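Local atomic coordinates of Alpha/beta hydrolase (Pseudomonas aeruginosa PAO1, PDB entry 4R1D), a protein that binds calcium, forms a complex with Tli4, and is probably a lipase effector of the type VI secretion system. Residues 279-291 with 497-509. Residues are numbered along the deposited sequence; the frame is centred on the assembly and turned at random.
Sequences HGVQPATGSSTIY and DETVPTDSGQAPA
Ser504 reaches into the type I turn Pro283-Gly286 and is gripped from two directions. Its OG, carried anti to the backbone N (chi1 175°), donates to Gly286 O at 2.7 Å, in the carbonyl plane and on a lone pair, and accepts from Thr285 N at 3.2 Å. Further along, Ser287 OG is modelled 2.4 Å from Thr499 O, shorter than a normal hydrogen bond, so the exact length is doubtful; it also takes the N-H of Thr289, a capping bond where the chain turns into helix 289-296. Two waters bridge the segments: one donates to Gln282 O and Gly505 O, the other joins Thr285 OG1 to Asp503 O.

Residues 281-288 leave strand 274-280 of the central parallel sheet at the C-terminal end of the strands, where alpha/beta hydrolases carry their catalytic loops. The Asp-His pairing of Asp497 OD2 with His535 ND1 is consistent with the acid and histidine of a catalytic triad. Asp497 OD1 accepts from Thr499 N and Val500 N, an Asx motif that holds the carboxylate, while OD2 lies 3.4 Å from Val281 CG1.

Apolar contacts come on both sides of Ser504. Val500 CG2 meets Pro283 CB at 3.7 Å, and the Ala284 methyl rests against Pro508 CD at 3.6 Å and beside Ala507 CB.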
loop_
_atom_site.group_PDB
_atom_site.type_symbol
_atom_site.label_atom_id
_atom_site.label_comp_id
_atom_site.label_asym_id
_atom_site.label_seq_id
_atom_site.Cartn_x
_atom_site.Cartn_y
_atom_site.Cartn_z
ATOM N N HIS A 279 -0.096 -8.621 18.893
ATOM C CA HIS A 279 -0.967 -8.246 17.781
ATOM C C HIS A 279 -2.095 -7.347 18.269
ATOM O O HIS A 279 -2.802 -7.685 19.232
ATOM C CB HIS A 279 -1.659 -9.474 17.173
ATOM C CG HIS A 279 -0.754 -10.432 16.461
ATOM N ND1 HIS A 279 0.186 -10.038 15.531
ATOM C CD2 HIS A 279 -0.729 -11.787 16.473
ATOM C CE1 HIS A 279 0.789 -11.110 15.040
ATOM N NE2 HIS A 279 0.251 -12.183 15.593
ATOM N N GLY A 280 -2.299 -6.238 17.568
ATOM C CA GLY A 280 -3.460 -5.385 17.771
ATOM C C GLY A 280 -4.348 -5.398 16.537
ATOM O O GLY A 280 -3.867 -5.268 15.408
ATOM N N VAL A 281 -5.644 -5.572 16.760
ATOM C CA VAL A 281 -6.662 -5.572 15.706
ATOM C C VAL A 281 -6.301 -6.292 14.408
ATOM O O VAL A 281 -6.552 -5.773 13.315
ATOM C CB VAL A 281 -7.204 -4.147 15.389
ATOM C CG1 VAL A 281 -7.771 -3.508 16.645
ATOM C CG2 VAL A 281 -6.117 -3.246 14.731
ATOM N N GLN A 282 -5.751 -7.498 14.525
ATOM C CA GLN A 282 -5.384 -8.269 13.347
ATOM C C GLN A 282 -6.633 -8.834 12.692
ATOM O O GLN A 282 -7.444 -9.452 13.361
ATOM C CB GLN A 282 -4.464 -9.438 13.704
ATOM C CG GLN A 282 -3.972 -10.167 12.458
ATOM C CD GLN A 282 -3.103 -11.382 12.740
ATOM O OE1 GLN A 282 -2.398 -11.466 13.769
ATOM N NE2 GLN A 282 -3.145 -12.337 11.819
ATOM N N PRO A 283 -6.782 -8.626 11.386
ATOM C CA PRO A 283 -7.822 -9.346 10.640
ATOM C C PRO A 283 -7.251 -10.721 10.257
ATOM O O PRO A 283 -6.859 -10.957 9.103
ATOM C CB PRO A 283 -8.018 -8.471 9.406
ATOM C CG PRO A 283 -6.652 -7.876 9.155
ATOM C CD PRO A 283 -6.029 -7.684 10.537
ATOM N N ALA A 284 -7.213 -11.616 11.244
ATOM C CA ALA A 284 -6.455 -12.861 11.175
ATOM C C ALA A 284 -6.944 -13.726 10.033
ATOM O O ALA A 284 -6.153 -14.427 9.387
ATOM C CB ALA A 284 -6.561 -13.625 12.514
ATOM N N THR A 285 -8.247 -13.660 9.778
ATOM C CA THR A 285 -8.835 -14.438 8.699
ATOM C C THR A 285 -9.449 -13.514 7.648
ATOM O O THR A 285 -10.212 -13.954 6.794
ATOM C CB THR A 285 -9.902 -15.414 9.232
ATOM O OG1 THR A 285 -10.889 -14.681 9.981
ATOM C CG2 THR A 285 -9.255 -16.478 10.118
ATOM N N GLY A 286 -9.116 -12.224 7.710
ATOM C CA GLY A 286 -9.602 -11.306 6.693
ATOM C C GLY A 286 -10.765 -10.445 7.147
ATOM O O GLY A 286 -11.035 -10.352 8.343
ATOM N N SER A 287 -11.438 -9.801 6.194
ATOM C CA SER A 287 -12.504 -8.847 6.511
ATOM C C SER A 287 -13.476 -8.673 5.354
ATOM O O SER A 287 -13.078 -8.309 4.247
ATOM C CB SER A 287 -11.913 -7.475 6.844
ATOM O OG SER A 287 -12.947 -6.536 7.073
ATOM N N SER A 288 -14.760 -8.897 5.620
ATOM C CA SER A 288 -15.799 -8.667 4.622
ATOM C C SER A 288 -15.861 -7.205 4.138
ATOM O O SER A 288 -16.484 -6.901 3.120
ATOM C CB SER A 288 -17.166 -9.112 5.172
ATOM O OG SER A 288 -17.411 -8.502 6.425
ATOM N N THR A 289 -15.235 -6.281 4.865
ATOM C CA THR A 289 -15.265 -4.897 4.400
ATOM C C THR A 289 -14.673 -4.743 3.003
ATOM O O THR A 289 -15.074 -3.848 2.272
ATOM C CB THR A 289 -14.565 -3.898 5.364
ATOM O OG1 THR A 289 -13.153 -4.176 5.416
ATOM C CG2 THR A 289 -15.184 -3.956 6.759
ATOM N N ILE A 290 -13.738 -5.607 2.617
ATOM C CA ILE A 290 -13.114 -5.469 1.293
ATOM C C ILE A 290 -14.158 -5.593 0.192
ATOM O O ILE A 290 -14.060 -4.943 -0.851
ATOM C CB ILE A 290 -11.949 -6.479 1.057
ATOM C CG1 ILE A 290 -11.174 -6.110 -0.215
ATOM C CG2 ILE A 290 -12.467 -7.904 0.949
ATOM C CD1 ILE A 290 -10.078 -7.107 -0.563
ATOM N N TYR A 291 -15.178 -6.413 0.431
ATOM C CA TYR A 291 -16.258 -6.528 -0.542
ATOM C C TYR A 291 -17.046 -5.222 -0.622
ATOM O O TYR A 291 -17.334 -4.735 -1.699
ATOM C CB TYR A 291 -17.172 -7.698 -0.177
ATOM C CG TYR A 291 -18.245 -7.985 -1.195
ATOM C CD1 TYR A 291 -19.401 -7.214 -1.239
ATOM C CD2 TYR A 291 -18.125 -9.045 -2.083
ATOM C CE1 TYR A 291 -20.389 -7.469 -2.148
ATOM C CE2 TYR A 291 -19.126 -9.315 -3.011
ATOM C CZ TYR A 291 -20.259 -8.525 -3.022
ATOM O OH TYR A 291 -21.264 -8.755 -3.936
ATOM N N ASP A 497 -14.560 -3.574 14.816
ATOM C CA ASP A 497 -13.921 -2.296 15.106
ATOM C C ASP A 497 -14.054 -1.324 13.935
ATOM O O ASP A 497 -13.298 -0.367 13.842
ATOM C CB ASP A 497 -12.445 -2.504 15.483
ATOM C CG ASP A 497 -11.598 -2.966 14.305
ATOM O OD1 ASP A 497 -12.124 -2.983 13.179
ATOM O OD2 ASP A 497 -10.404 -3.295 14.499
ATOM N N GLU A 498 -15.032 -1.587 13.060
ATOM C CA GLU A 498 -15.329 -0.797 11.859
ATOM C C GLU A 498 -14.695 -1.419 10.623
ATOM O O GLU A 498 -15.282 -1.406 9.544
ATOM C CB GLU A 498 -14.906 0.674 11.976
ATOM C CG GLU A 498 -15.459 1.384 13.194
ATOM C CD GLU A 498 -16.420 2.491 12.851
ATOM O OE1 GLU A 498 -16.167 3.222 11.861
ATOM O OE2 GLU A 498 -17.422 2.628 13.586
ATOM N N THR A 499 -13.499 -1.973 10.790
ATOM C CA THR A 499 -12.785 -2.569 9.664
ATOM C C THR A 499 -12.645 -4.083 9.770
ATOM O O THR A 499 -12.728 -4.779 8.760
ATOM C CB THR A 499 -11.395 -1.942 9.489
ATOM O OG1 THR A 499 -11.545 -0.638 8.930
ATOM C CG2 THR A 499 -10.538 -2.793 8.548
ATOM N N VAL A 500 -12.438 -4.582 10.987
ATOM C CA VAL A 500 -12.298 -6.017 11.231
ATOM C C VAL A 500 -13.511 -6.538 12.015
ATOM O O VAL A 500 -13.690 -6.195 13.174
ATOM C CB VAL A 500 -11.004 -6.305 12.027
ATOM C CG1 VAL A 500 -10.862 -7.801 12.378
ATOM C CG2 VAL A 500 -9.776 -5.819 11.228
ATOM N N PRO A 501 -14.351 -7.362 11.373
ATOM C CA PRO A 501 -15.484 -7.939 12.118
ATOM C C PRO A 501 -14.957 -8.815 13.236
ATOM O O PRO A 501 -13.893 -9.408 13.109
ATOM C CB PRO A 501 -16.184 -8.808 11.073
ATOM C CG PRO A 501 -15.867 -8.119 9.769
ATOM C CD PRO A 501 -14.438 -7.638 9.929
ATOM N N THR A 502 -15.700 -8.908 14.328
ATOM C CA THR A 502 -15.304 -9.769 15.424
ATOM C C THR A 502 -15.012 -11.206 14.938
ATOM O O THR A 502 -14.123 -11.874 15.465
ATOM C CB THR A 502 -16.384 -9.738 16.535
ATOM O OG1 THR A 502 -16.646 -8.371 16.888
ATOM C CG2 THR A 502 -15.917 -10.489 17.771
ATOM N N ASP A 503 -15.754 -11.671 13.928
ATOM C CA ASP A 503 -15.494 -12.970 13.301
ATOM C C ASP A 503 -13.996 -13.222 13.159
ATOM O O ASP A 503 -13.491 -14.284 13.501
ATOM C CB ASP A 503 -16.088 -13.016 11.882
ATOM C CG ASP A 503 -17.600 -13.099 11.873
ATOM O OD1 ASP A 503 -18.154 -13.818 12.727
ATOM O OD2 ASP A 503 -18.227 -12.452 11.000
ATOM N N SER A 504 -13.307 -12.221 12.626
ATOM C CA SER A 504 -11.887 -12.311 12.276
ATOM C C SER A 504 -11.015 -11.889 13.466
ATOM O O SER A 504 -9.982 -12.497 13.746
ATOM C CB SER A 504 -11.630 -11.416 11.045
ATOM O OG SER A 504 -10.244 -11.344 10.690
ATOM N N GLY A 505 -11.430 -10.849 14.175
ATOM C CA GLY A 505 -10.676 -10.407 15.337
ATOM C C GLY A 505 -10.483 -11.484 16.403
ATOM O O GLY A 505 -9.453 -11.533 17.071
ATOM N N GLN A 506 -11.476 -12.353 16.567
ATOM C CA GLN A 506 -11.397 -13.382 17.598
ATOM C C GLN A 506 -10.770 -14.692 17.096
ATOM O O GLN A 506 -10.668 -15.653 17.850
ATOM C CB GLN A 506 -12.780 -13.645 18.212
ATOM C CG GLN A 506 -13.686 -14.451 17.293
ATOM C CD GLN A 506 -15.068 -14.690 17.884
ATOM O OE1 GLN A 506 -15.363 -14.272 19.002
ATOM N NE2 GLN A 506 -15.919 -15.363 17.127
ATOM N N ALA A 507 -10.335 -14.738 15.835
ATOM C CA ALA A 507 -9.756 -15.979 15.310
ATOM C C ALA A 507 -8.520 -16.447 16.085
ATOM O O ALA A 507 -8.362 -17.646 16.343
ATOM C CB ALA A 507 -9.463 -15.873 13.806
ATOM N N PRO A 508 -7.625 -15.510 16.451
ATOM C CA PRO A 508 -6.456 -15.929 17.232
ATOM C C PRO A 508 -6.855 -16.592 18.560
ATOM O O PRO A 508 -6.261 -17.599 18.937
ATOM C CB PRO A 508 -5.707 -14.614 17.464
ATOM C CG PRO A 508 -6.048 -13.780 16.224
ATOM C CD PRO A 508 -7.520 -14.105 16.000
ATOM N N ALA A 509 -7.849 -16.045 19.250
ATOM C CA ALA A 509 -8.315 -16.666 20.488
ATOM C C ALA A 509 -8.812 -18.080 20.194
ATOM O O ALA A 509 -8.470 -19.027 20.896
ATOM C CB ALA A 509 -9.407 -15.833 21.144
HETATM O O HOH W 1 -7.073 -10.455 16.012
HETATM O O HOH W 2 -12.694 -16.020 11.452
#